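Local coordinates for protein cytochrome P450 (Zobellia galactanivorans, PDB 6G5O) that belongs to the cytochrome P450 family of haem proteins and holds an iron protoporphyrin IX in the interior of its fold, at residues A[8-13]-A[364-369]; A[29-34]-A[290-295]; A[263-268]-A[294-299]. All coordinates share one frame; numbering follows the deposited sequence.

Overall arrangement
The three contacts group on one side of the chain, their centres about 11 to 12 Å apart. Contact 1 closes the widest loop, tying the N-terminal end to the hairpin of strands 351-366 and 369-384, and contacts 2 and 3 are nested within that loop. Contact 2 pairs strands 29-32 and 290-293 inside the five-stranded mixed sheet. Contact 3 takes over where strand 290-293 ends: it shares Cys294 and Trp295 with contact 2 and joins helix 295-298 to the exit of helix 253-264. Their centres lie about 20, 17 and 10 Å from the chain's centre, so the series runs inward. Contacts 2 and 3 both reach the haem through Trp295, contact 3 also through Pro266 and Leu267.

Contact 1 of 3, residues A[8-13]-A[364-369]; sequences DPFEKA and EDLDHF
Phe369 and Phe10 account for most of the surface buried here, with Pro9 third. The two rings have centroids 5.0 Å apart and planes inclined at 42°, an oblique pair. Phe10 brings its CD1 corner over the centre of one Phe369 face, and its CE1 lies 3.9 Å from Phe369 CG. Phe369 CG stands anti to the carbonyl carbon (chi1 -48°), which turns the ring toward Phe10 and Pro9. The rim of the Phe369 ring meets one backbone oxygen and one methyl: Pro9 O reaches CD1 at 3.3 Å, and Ala13 CB, in the ring plane, lies 4.0 Å from CZ. Phe10 CZ touches Leu366 CD1 at 3.9 Å.

In segment 8-13, Asp8 OD1 accepts from Phe10 N at 3.3 Å, a capping bond from above the carboxylate plane, within a type I turn running into helix 11-16. In 364-369, Leu366 N to Phe369 O (2.9 Å) and the reciprocal bond close a type II' hairpin turn. The apolar patch thus seats the start of helix 11-16 against the turn between strands 351-366 and 369-384; Met31 of strand 29-32 touches both phenylalanines, and Arg371 adjoins Phe10, Pro9 and Leu366.

Contact 2 of 3, residues A[29-34]-A[290-295]; sequences VTMLLR and RISLCW. With HEM (protoporphyrin IX containing Fe), chain C.
Thr30 and Ser292 bond to the opposite strand through both their N-H and C=O groups, the alternation that defines parallel pairing. Thr30 N donates to Arg290 O, Ser292 N to Thr30 O and Leu32 N to Ser292 O, all at 2.9-3.1 Å. Cys294 N to Leu32 O, longer at 3.3 Å, carries the pattern past the strand end. The short strand axes run at 27° to each other.

On one face, Val29 directs CG1 to Ser292 CB (3.7 Å) while CG2, anti to the carbonyl carbon, lies over a face of the Arg290 guanidinium, 3.6 Å from NH2. On the other face, Leu32 CD2 meets Ile291 CD1 at 4.0 Å. Past the strand, Trp295 reaches the haem, with Leu293 O on the indole face opposite HEM CMA.

Arg290 NH2 forms a salt bridge with Asp24 and its NH1 bonds Val58 O, which holds the guanidinium beside Val29; Ser292 OG is bonded to Gln269 OE1. Leu32 and Leu293 pack on Ser41 of helix 35-43. Strands 19-22 and 270-274 flank the pair antiparallel, so this parallel pair lies inside the mixed sheet characteristic of the P450 fold, neither strand at its edge.

Contact 3 of 3, residues A[263-268]-A[294-299]; sequences YFSPLT and CWASAN. With HEM (protoporphyrin IX containing Fe), chain C.
Thr268 O accepts from Ala296 N at 3.2 Å, with an N-H...O angle of 168°, at the place where two recognisable pieces of the P450 fold meet. One is the exit of helix 253-264, the K helix with the family's Glu-X-X-Arg motif, whose arginine is Arg262; the other is the short helix 295-298 that follows strand 290-293. Cys294 is the N-cap of this second helix, its SG accepting a weak bond from Ser297 N.

Trp295 links the junction to the haem. Its CB stands 3.8 Å from Leu267 O, and CG still faces that carbonyl oxygen, which meets the edge of the indole near its plane, 3.3 Å from CD1. With CG anti to the carbonyl carbon (chi1 -41°), the indole swings away from the backbone of 263-268 and out toward the propionate edge of the porphyrin. There NE1 comes 3.6 Å from HEM CMA, a methyl lying over one face of the indole toward its rim, and CE2 lies against the same methyl; NE1 is buried by the contact and has no hydrogen-bond partner in the model. Further out CZ2 reaches the propionate oxygen HEM O2A at 3.4 Å, and CH2 approaches it too. Leu267 adds a second apolar touch, its CD2 lying 3.7 Å from HEM C3A, so both segments line the haem pocket.

On the side of helix 253-264, Ser265 leaves helical geometry with positive phi, and its CB packs 3.8 Å from Ala296 CB. Thr268 OG1 turns to Arg371 and Glu364, while Asn299 OD1 is taken by Val321 N, which helps fix the rotation of the amide. Asn299 ND2 donates to Ser265 OG, also bonded to Arg262 O, at 2.8 Å; the hydroxyl oxygen lies in the amide plane and the N-H...O angle is 173°.

Contact 1 of 3, residues A[8-13]-A[364-369]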
loop_
_atom_site.group_PDB
_atom_site.type_symbol
_atom_site.label_atom_id
_atom_site.label_comp_id
_atom_site.label_asym_id
_atom_site.label_seq_id
_atom_site.Cartn_x
_atom_site.Cartn_y
_atom_site.Cartn_z
ATOM N N ASP A 8 3.505 12.407 -13.673
ATOM C CA ASP A 8 3.786 13.095 -12.439
ATOM C C ASP A 8 3.085 14.455 -12.484
ATOM O O ASP A 8 3.649 15.421 -12.987
ATOM C CB ASP A 8 5.316 13.255 -12.290
ATOM C CG ASP A 8 5.732 14.051 -11.048
ATOM O OD1 ASP A 8 4.977 14.102 -10.077
ATOM O OD2 ASP A 8 6.848 14.615 -11.038
ATOM N N PRO A 9 1.869 14.553 -11.911
ATOM C CA PRO A 9 1.178 15.858 -11.915
ATOM C C PRO A 9 1.786 16.903 -10.992
ATOM O O PRO A 9 1.332 18.035 -11.009
ATOM C CB PRO A 9 -0.199 15.506 -11.358
ATOM C CG PRO A 9 0.106 14.425 -10.377
ATOM C CD PRO A 9 1.131 13.566 -11.095
ATOM N N PHE A 10 2.751 16.523 -10.155
ATOM C CA PHE A 10 3.280 17.431 -9.101
ATOM C C PHE A 10 4.522 18.227 -9.490
ATOM O O PHE A 10 5.048 19.012 -8.673
ATOM C CB PHE A 10 3.613 16.609 -7.839
ATOM C CG PHE A 10 2.479 15.764 -7.352
ATOM C CD1 PHE A 10 1.467 16.332 -6.589
ATOM C CD2 PHE A 10 2.412 14.414 -7.669
ATOM C CE1 PHE A 10 0.405 15.563 -6.148
ATOM C CE2 PHE A 10 1.354 13.640 -7.230
ATOM C CZ PHE A 10 0.341 14.219 -6.470
ATOM N N GLU A 11 4.995 18.020 -10.720
ATOM C CA GLU A 11 6.327 18.490 -11.154
ATOM C C GLU A 11 6.580 19.989 -11.081
ATOM O O GLU A 11 7.565 20.422 -10.472
ATOM C CB GLU A 11 6.589 18.036 -12.583
ATOM C CG GLU A 11 8.005 18.296 -13.058
ATOM C CD GLU A 11 8.260 17.690 -14.450
ATOM O OE1 GLU A 11 7.584 16.709 -14.848
ATOM O OE2 GLU A 11 9.142 18.184 -15.175
ATOM N N LYS A 12 5.715 20.777 -11.732
ATOM C CA LYS A 12 5.848 22.215 -11.713
ATOM C C LYS A 12 5.825 22.676 -10.272
ATOM O O LYS A 12 6.731 23.355 -9.832
ATOM C CB LYS A 12 4.755 22.926 -12.537
ATOM C CG LYS A 12 5.022 24.434 -12.743
ATOM C CD LYS A 12 4.187 25.061 -13.859
ATOM N N ALA A 13 4.821 22.295 -9.509
ATOM C CA ALA A 13 4.741 22.808 -8.131
ATOM C C ALA A 13 5.933 22.401 -7.239
ATOM O O ALA A 13 6.364 23.181 -6.380
ATOM C CB ALA A 13 3.426 22.378 -7.496
ATOM N N GLU A 364 -7.066 10.046 -9.200
ATOM C CA GLU A 364 -7.301 10.603 -7.874
ATOM C C GLU A 364 -7.488 12.092 -8.018
ATOM O O GLU A 364 -6.627 12.780 -8.566
ATOM C CB GLU A 364 -6.140 10.279 -6.901
ATOM C CG GLU A 364 -6.070 8.789 -6.532
ATOM C CD GLU A 364 -5.082 8.421 -5.410
ATOM O OE1 GLU A 364 -4.130 9.187 -5.157
ATOM O OE2 GLU A 364 -5.276 7.357 -4.768
ATOM N N ASP A 365 -8.628 12.568 -7.534
ATOM C CA ASP A 365 -8.967 13.983 -7.556
ATOM C C ASP A 365 -8.309 14.620 -6.342
ATOM O O ASP A 365 -8.779 14.465 -5.224
ATOM C CB ASP A 365 -10.496 14.166 -7.543
ATOM C CG ASP A 365 -10.943 15.632 -7.731
ATOM O OD1 ASP A 365 -10.283 16.584 -7.250
ATOM O OD2 ASP A 365 -12.005 15.838 -8.360
ATOM N N LEU A 366 -7.209 15.339 -6.592
ATOM C CA LEU A 366 -6.459 16.038 -5.550
ATOM C C LEU A 366 -6.480 17.549 -5.773
ATOM O O LEU A 366 -5.454 18.221 -5.626
ATOM C CB LEU A 366 -5.017 15.515 -5.515
ATOM C CG LEU A 366 -4.823 13.998 -5.330
ATOM C CD1 LEU A 366 -3.414 13.537 -5.664
ATOM C CD2 LEU A 366 -5.229 13.607 -3.918
ATOM N N ASP A 367 -7.661 18.064 -6.127
ATOM C CA ASP A 367 -7.910 19.499 -6.376
ATOM C C ASP A 367 -7.106 20.007 -7.602
ATOM O O ASP A 367 -7.460 19.692 -8.736
ATOM C CB ASP A 367 -7.688 20.330 -5.090
ATOM C CG ASP A 367 -8.746 21.409 -4.886
ATOM O OD1 ASP A 367 -9.385 21.848 -5.881
ATOM O OD2 ASP A 367 -8.954 21.824 -3.715
ATOM N N HIS A 368 -6.022 20.750 -7.401
ATOM C CA HIS A 368 -5.241 21.238 -8.538
ATOM C C HIS A 368 -4.446 20.109 -9.234
ATOM O O HIS A 368 -3.917 20.292 -10.340
ATOM C CB HIS A 368 -4.335 22.396 -8.095
ATOM C CG HIS A 368 -5.072 23.490 -7.372
ATOM N ND1 HIS A 368 -6.035 24.273 -7.980
ATOM C CD2 HIS A 368 -4.994 23.923 -6.092
ATOM C CE1 HIS A 368 -6.519 25.137 -7.103
ATOM N NE2 HIS A 368 -5.898 24.950 -5.950
ATOM N N PHE A 369 -4.362 18.942 -8.589
ATOM C CA PHE A 369 -3.641 17.815 -9.158
ATOM C C PHE A 369 -4.579 16.655 -9.404
ATOM O O PHE A 369 -5.472 16.361 -8.610
ATOM C CB PHE A 369 -2.526 17.350 -8.244
ATOM C CG PHE A 369 -1.643 18.457 -7.721
ATOM C CD1 PHE A 369 -0.646 19.002 -8.513
ATOM C CD2 PHE A 369 -1.775 18.918 -6.419
ATOM C CE1 PHE A 369 0.171 20.014 -8.029
ATOM C CE2 PHE A 369 -0.938 19.910 -5.927
ATOM C CZ PHE A 369 0.040 20.453 -6.735
#

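Contact 2 of 3, residues A[29-34]-A[290-295]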
loop_
_atom_site.group_PDB
_atom_site.type_symbol
_atom_site.label_atom_id
_atom_site.label_comp_id
_atom_site.label_asym_id
_atom_site.label_seq_id
_atom_site.Cartn_x
_atom_site.Cartn_y
_atom_site.Cartn_z
ATOM N N VAL A 29 -5.325 21.150 3.439
ATOM C CA VAL A 29 -4.068 20.386 3.456
ATOM C C VAL A 29 -2.964 21.112 2.683
ATOM O O VAL A 29 -3.148 21.489 1.535
ATOM C CB VAL A 29 -4.257 18.969 2.825
ATOM C CG1 VAL A 29 -2.938 18.220 2.690
ATOM C CG2 VAL A 29 -5.227 18.128 3.647
ATOM N N THR A 30 -1.822 21.282 3.333
ATOM C CA THR A 30 -0.572 21.669 2.684
ATOM C C THR A 30 0.298 20.431 2.306
ATOM O O THR A 30 0.926 19.817 3.168
ATOM C CB THR A 30 0.229 22.574 3.628
ATOM O OG1 THR A 30 -0.600 23.661 4.062
ATOM C CG2 THR A 30 1.450 23.131 2.909
ATOM N N MET A 31 0.361 20.115 1.023
ATOM C CA MET A 31 1.049 18.935 0.510
ATOM C C MET A 31 2.552 19.147 0.341
ATOM O O MET A 31 2.933 19.950 -0.483
ATOM C CB MET A 31 0.462 18.573 -0.864
ATOM C CG MET A 31 -1.060 18.553 -0.904
ATOM S SD MET A 31 -1.816 18.128 -2.516
ATOM C CE MET A 31 -0.879 16.652 -2.970
ATOM N N LEU A 32 3.408 18.426 1.086
ATOM C CA LEU A 32 4.851 18.499 0.881
ATOM C C LEU A 32 5.290 17.610 -0.314
ATOM O O LEU A 32 4.908 16.457 -0.398
ATOM C CB LEU A 32 5.564 18.078 2.151
ATOM C CG LEU A 32 5.649 19.148 3.247
ATOM C CD1 LEU A 32 4.416 20.029 3.331
ATOM C CD2 LEU A 32 5.928 18.556 4.620
ATOM N N LEU A 33 6.097 18.152 -1.214
ATOM C CA LEU A 33 6.348 17.519 -2.493
ATOM C C LEU A 33 7.794 17.096 -2.750
ATOM O O LEU A 33 8.039 16.281 -3.641
ATOM C CB LEU A 33 5.891 18.452 -3.597
ATOM C CG LEU A 33 4.428 18.916 -3.533
ATOM C CD1 LEU A 33 4.195 19.945 -4.644
ATOM C CD2 LEU A 33 3.441 17.754 -3.656
ATOM N N ARG A 34 8.744 17.630 -1.996
ATOM C CA ARG A 34 10.157 17.283 -2.193
ATOM C C ARG A 34 10.627 16.143 -1.302
ATOM O O ARG A 34 10.327 16.121 -0.108
ATOM C CB ARG A 34 11.027 18.503 -1.921
ATOM C CG ARG A 34 10.794 19.627 -2.925
ATOM C CD ARG A 34 11.583 20.873 -2.565
ATOM N NE ARG A 34 11.341 21.941 -3.538
ATOM C CZ ARG A 34 11.508 23.246 -3.299
ATOM N NH1 ARG A 34 11.915 23.670 -2.103
ATOM N NH2 ARG A 34 11.239 24.130 -4.263
ATOM N N ARG A 290 -3.437 20.608 8.716
ATOM C CA ARG A 290 -2.878 19.354 8.220
ATOM C C ARG A 290 -1.818 19.574 7.141
ATOM O O ARG A 290 -1.978 20.449 6.285
ATOM C CB ARG A 290 -4.005 18.512 7.612
ATOM C CG ARG A 290 -5.035 18.071 8.630
ATOM C CD ARG A 290 -5.773 16.854 8.148
ATOM N NE ARG A 290 -6.657 17.145 7.031
ATOM C CZ ARG A 290 -7.255 16.219 6.286
ATOM N NH1 ARG A 290 -7.028 14.925 6.507
ATOM N NH2 ARG A 290 -8.072 16.577 5.296
ATOM N N ILE A 291 -0.745 18.784 7.175
ATOM C CA ILE A 291 0.134 18.678 6.010
ATOM C C ILE A 291 -0.049 17.295 5.440
ATOM O O ILE A 291 -0.707 16.466 6.069
ATOM C CB ILE A 291 1.611 18.965 6.320
ATOM C CG1 ILE A 291 2.193 18.001 7.347
ATOM C CG2 ILE A 291 1.788 20.377 6.812
ATOM C CD1 ILE A 291 3.000 16.900 6.716
ATOM N N SER A 292 0.462 17.067 4.234
ATOM C CA SER A 292 0.540 15.727 3.692
ATOM C C SER A 292 1.987 15.412 3.271
ATOM O O SER A 292 2.731 16.281 2.837
ATOM C CB SER A 292 -0.465 15.483 2.569
ATOM O OG SER A 292 0.036 15.720 1.270
ATOM N N LEU A 293 2.377 14.162 3.482
ATOM C CA LEU A 293 3.635 13.614 3.008
ATOM C C LEU A 293 3.316 12.955 1.678
ATOM O O LEU A 293 2.704 11.911 1.651
ATOM C CB LEU A 293 4.144 12.615 4.012
ATOM C CG LEU A 293 4.274 13.151 5.433
ATOM C CD1 LEU A 293 4.595 12.106 6.485
ATOM C CD2 LEU A 293 5.341 14.214 5.453
ATOM N N CYS A 294 3.627 13.617 0.569
ATOM C CA CYS A 294 3.200 13.107 -0.713
ATOM C C CYS A 294 4.326 12.210 -1.252
ATOM O O CYS A 294 5.209 12.660 -1.985
ATOM C CB CYS A 294 2.829 14.255 -1.657
ATOM S SG CYS A 294 2.261 13.722 -3.278
ATOM N N TRP A 295 4.244 10.940 -0.894
ATOM C CA TRP A 295 5.218 9.927 -1.286
ATOM C C TRP A 295 5.363 9.870 -2.811
ATOM O O TRP A 295 6.467 9.707 -3.339
ATOM C CB TRP A 295 4.803 8.538 -0.724
ATOM C CG TRP A 295 4.249 8.527 0.699
ATOM C CD1 TRP A 295 2.952 8.288 1.065
ATOM C CD2 TRP A 295 4.970 8.752 1.919
ATOM N NE1 TRP A 295 2.819 8.358 2.456
ATOM C CE2 TRP A 295 4.039 8.638 2.992
ATOM C CE3 TRP A 295 6.301 9.032 2.215
ATOM C CZ2 TRP A 295 4.400 8.804 4.325
ATOM C CZ3 TRP A 295 6.681 9.202 3.561
ATOM C CH2 TRP A 295 5.727 9.095 4.608
HETATM C CHA HEM C . 2.021 2.074 6.612
HETATM C CHB HEM C . 2.361 1.985 1.795
HETATM C CHC HEM C . 0.840 -2.584 1.740
HETATM C CHD HEM C . -0.085 -2.299 6.428
HETATM C C1A HEM C . 2.265 2.430 5.305
HETATM C C2A HEM C . 2.772 3.694 4.883
HETATM C C3A HEM C . 2.867 3.643 3.563
HETATM C C4A HEM C . 2.416 2.382 3.112
HETATM C CMA HEM C . 3.381 4.765 2.723
HETATM C CAA HEM C . 3.201 4.890 5.732
HETATM C CBA HEM C . 1.972 5.620 6.250
HETATM C CGA HEM C . 2.355 6.751 7.178
HETATM O O1A HEM C . 1.527 7.161 7.986
HETATM O O2A HEM C . 3.481 7.281 7.178
HETATM C C1B HEM C . 1.977 0.730 1.368
HETATM C C2B HEM C . 2.123 0.326 0.025
HETATM C C3B HEM C . 1.673 -0.973 -0.024
HETATM C C4B HEM C . 1.278 -1.315 1.379
HETATM C CMB HEM C . 2.607 1.174 -1.112
HETATM C CAB HEM C . 1.602 -1.965 -1.095
HETATM C CBB HEM C . 2.159 -1.854 -2.285
HETATM C C1C HEM C . 0.455 -2.928 3.009
HETATM C C2C HEM C . -0.176 -4.119 3.363
HETATM C C3C HEM C . -0.496 -4.023 4.694
HETATM C C4C HEM C . -0.018 -2.761 5.132
HETATM C CMC HEM C . -0.447 -5.291 2.474
HETATM C CAC HEM C . -1.136 -5.030 5.552
HETATM C CBC HEM C . -1.568 -6.238 5.205
HETATM C C1D HEM C . 0.484 -1.085 6.847
HETATM C C2D HEM C . 0.503 -0.686 8.265
HETATM C C3D HEM C . 1.103 0.514 8.338
HETATM C C4D HEM C . 1.400 0.871 6.946
HETATM C CMD HEM C . -0.004 -1.523 9.389
HETATM C CAD HEM C . 1.359 1.326 9.595
HETATM C CBD HEM C . 2.776 1.210 10.181
HETATM C CGD HEM C . 2.892 2.017 11.489
HETATM O O1D HEM C . 1.999 2.878 11.810
HETATM O O2D HEM C . 3.867 1.861 12.301
HETATM N NA HEM C . 2.005 1.645 4.192
HETATM N NB HEM C . 1.471 -0.248 2.121
HETATM N NC HEM C . 0.525 -2.094 4.068
HETATM N ND HEM C . 1.037 -0.125 6.122
HETATM FE FE HEM C . 1.261 -0.169 4.224
HETATM O O HOH W 1 -0.697 0.813 3.712
#

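Contact 3 of 3, residues A[263-268]-A[294-299]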
loop_
_atom_site.group_PDB
_atom_site.type_symbol
_atom_site.label_atom_id
_atom_site.label_comp_id
_atom_site.label_asym_id
_atom_site.label_seq_id
_atom_site.Cartn_x
_atom_site.Cartn_y
_atom_site.Cartn_z
ATOM N N TYR A 263 7.909 4.066 -8.560
ATOM C CA TYR A 263 7.305 4.663 -9.694
ATOM C C TYR A 263 5.803 4.658 -9.542
ATOM O O TYR A 263 5.180 5.686 -9.760
ATOM C CB TYR A 263 7.691 3.941 -10.979
ATOM C CG TYR A 263 7.053 4.545 -12.207
ATOM C CD1 TYR A 263 7.578 5.674 -12.801
ATOM C CD2 TYR A 263 5.951 3.941 -12.807
ATOM C CE1 TYR A 263 6.997 6.217 -13.951
ATOM C CE2 TYR A 263 5.364 4.456 -13.954
ATOM C CZ TYR A 263 5.887 5.610 -14.513
ATOM O OH TYR A 263 5.306 6.148 -15.632
ATOM N N PHE A 264 5.205 3.524 -9.184
ATOM C CA PHE A 264 3.740 3.496 -8.992
ATOM C C PHE A 264 3.227 4.182 -7.728
ATOM O O PHE A 264 2.133 4.722 -7.727
ATOM C CB PHE A 264 3.223 2.102 -9.035
ATOM C CG PHE A 264 3.481 1.410 -10.334
ATOM C CD1 PHE A 264 3.201 2.023 -11.536
ATOM C CD2 PHE A 264 3.938 0.121 -10.353
ATOM C CE1 PHE A 264 3.421 1.382 -12.739
ATOM C CE2 PHE A 264 4.154 -0.513 -11.566
ATOM C CZ PHE A 264 3.926 0.121 -12.743
ATOM N N SER A 265 4.030 4.182 -6.675
ATOM C CA SER A 265 3.668 4.820 -5.381
ATOM C C SER A 265 2.191 4.684 -5.042
ATOM O O SER A 265 1.489 5.660 -4.884
ATOM C CB SER A 265 4.139 6.278 -5.341
ATOM O OG SER A 265 5.569 6.386 -5.215
ATOM N N PRO A 266 1.727 3.438 -4.894
ATOM C CA PRO A 266 0.307 3.128 -4.758
ATOM C C PRO A 266 -0.390 3.792 -3.585
ATOM O O PRO A 266 -1.602 4.014 -3.671
ATOM C CB PRO A 266 0.291 1.611 -4.640
ATOM C CG PRO A 266 1.623 1.160 -5.116
ATOM C CD PRO A 266 2.553 2.232 -4.713
ATOM N N LEU A 267 0.335 4.149 -2.534
ATOM C CA LEU A 267 -0.218 5.093 -1.552
ATOM C C LEU A 267 0.354 6.478 -1.830
ATOM O O LEU A 267 1.515 6.779 -1.528
ATOM C CB LEU A 267 0.062 4.676 -0.101
ATOM C CG LEU A 267 -0.615 5.509 1.014
ATOM C CD1 LEU A 267 -2.112 5.569 0.835
ATOM C CD2 LEU A 267 -0.348 4.907 2.373
ATOM N N THR A 268 -0.494 7.332 -2.375
ATOM C CA THR A 268 -0.075 8.622 -2.896
ATOM C C THR A 268 0.456 9.531 -1.836
ATOM O O THR A 268 1.514 10.152 -2.001
ATOM C CB THR A 268 -1.245 9.296 -3.658
ATOM O OG1 THR A 268 -1.573 8.500 -4.799
ATOM C CG2 THR A 268 -0.864 10.664 -4.141
ATOM N N CYS A 294 3.627 13.617 0.569
ATOM C CA CYS A 294 3.200 13.107 -0.713
ATOM C C CYS A 294 4.326 12.210 -1.252
ATOM O O CYS A 294 5.209 12.660 -1.985
ATOM C CB CYS A 294 2.829 14.255 -1.657
ATOM S SG CYS A 294 2.261 13.722 -3.278
ATOM N N TRP A 295 4.244 10.940 -0.894
ATOM C CA TRP A 295 5.218 9.927 -1.286
ATOM C C TRP A 295 5.363 9.870 -2.811
ATOM O O TRP A 295 6.467 9.707 -3.339
ATOM C CB TRP A 295 4.803 8.538 -0.724
ATOM C CG TRP A 295 4.249 8.527 0.699
ATOM C CD1 TRP A 295 2.952 8.288 1.065
ATOM C CD2 TRP A 295 4.970 8.752 1.919
ATOM N NE1 TRP A 295 2.819 8.358 2.456
ATOM C CE2 TRP A 295 4.039 8.638 2.992
ATOM C CE3 TRP A 295 6.301 9.032 2.215
ATOM C CZ2 TRP A 295 4.400 8.804 4.325
ATOM C CZ3 TRP A 295 6.681 9.202 3.561
ATOM C CH2 TRP A 295 5.727 9.095 4.608
ATOM N N ALA A 296 4.264 10.007 -3.539
ATOM C CA ALA A 296 4.311 9.893 -5.006
ATOM C C ALA A 296 5.142 11.015 -5.675
ATOM O O ALA A 296 5.868 10.749 -6.613
ATOM C CB ALA A 296 2.928 9.846 -5.594
ATOM N N SER A 297 5.047 12.246 -5.172
ATOM C CA SER A 297 5.911 13.342 -5.623
ATOM C C SER A 297 7.373 13.183 -5.190
ATOM O O SER A 297 8.276 13.397 -5.990
ATOM C CB SER A 297 5.379 14.670 -5.088
ATOM O OG SER A 297 6.217 15.753 -5.415
ATOM N N ALA A 298 7.603 12.784 -3.939
ATOM C CA ALA A 298 8.950 12.606 -3.438
ATOM C C ALA A 298 9.690 11.556 -4.282
ATOM O O ALA A 298 10.862 11.698 -4.507
ATOM C CB ALA A 298 8.943 12.224 -1.971
ATOM N N ASN A 299 8.971 10.569 -4.786
ATOM C CA ASN A 299 9.546 9.458 -5.493
ATOM C C ASN A 299 9.825 9.779 -6.972
ATOM O O ASN A 299 10.330 8.913 -7.700
ATOM C CB ASN A 299 8.643 8.224 -5.360
ATOM C CG ASN A 299 8.831 7.476 -4.036
ATOM O OD1 ASN A 299 9.828 7.657 -3.326
ATOM N ND2 ASN A 299 7.885 6.612 -3.713
HETATM C CHA HEM C . 2.021 2.074 6.612
HETATM C CHB HEM C . 2.361 1.985 1.795
HETATM C CHC HEM C . 0.840 -2.584 1.740
HETATM C CHD HEM C . -0.085 -2.299 6.428
HETATM C C1A HEM C . 2.265 2.430 5.305
HETATM C C2A HEM C . 2.772 3.694 4.883
HETATM C C3A HEM C . 2.867 3.643 3.563
HETATM C C4A HEM C . 2.416 2.382 3.112
HETATM C CMA HEM C . 3.381 4.765 2.723
HETATM C CAA HEM C . 3.201 4.890 5.732
HETATM C CBA HEM C . 1.972 5.620 6.250
HETATM C CGA HEM C . 2.355 6.751 7.178
HETATM O O1A HEM C . 1.527 7.161 7.986
HETATM O O2A HEM C . 3.481 7.281 7.178
HETATM C C1B HEM C . 1.977 0.730 1.368
HETATM C C2B HEM C . 2.123 0.326 0.025
HETATM C C3B HEM C . 1.673 -0.973 -0.024
HETATM C C4B HEM C . 1.278 -1.315 1.379
HETATM C CMB HEM C . 2.607 1.174 -1.112
HETATM C CAB HEM C . 1.602 -1.965 -1.095
HETATM C CBB HEM C . 2.159 -1.854 -2.285
HETATM C C1C HEM C . 0.455 -2.928 3.009
HETATM C C2C HEM C . -0.176 -4.119 3.363
HETATM C C3C HEM C . -0.496 -4.023 4.694
HETATM C C4C HEM C . -0.018 -2.761 5.132
HETATM C CMC HEM C . -0.447 -5.291 2.474
HETATM C CAC HEM C . -1.136 -5.030 5.552
HETATM C CBC HEM C . -1.568 -6.238 5.205
HETATM C C1D HEM C . 0.484 -1.085 6.847
HETATM C C2D HEM C . 0.503 -0.686 8.265
HETATM C C3D HEM C . 1.103 0.514 8.338
HETATM C C4D HEM C . 1.400 0.871 6.946
HETATM C CMD HEM C . -0.004 -1.523 9.389
HETATM C CAD HEM C . 1.359 1.326 9.595
HETATM C CBD HEM C . 2.776 1.210 10.181
HETATM C CGD HEM C . 2.892 2.017 11.489
HETATM O O1D HEM C . 1.999 2.878 11.810
HETATM O O2D HEM C . 3.867 1.861 12.301
HETATM N NA HEM C . 2.005 1.645 4.192
HETATM N NB HEM C . 1.471 -0.248 2.121
HETATM N NC HEM C . 0.525 -2.094 4.068
HETATM N ND HEM C . 1.037 -0.125 6.122
HETATM FE FE HEM C . 1.261 -0.169 4.224
HETATM O O HOH W 1 -0.697 0.813 3.712
#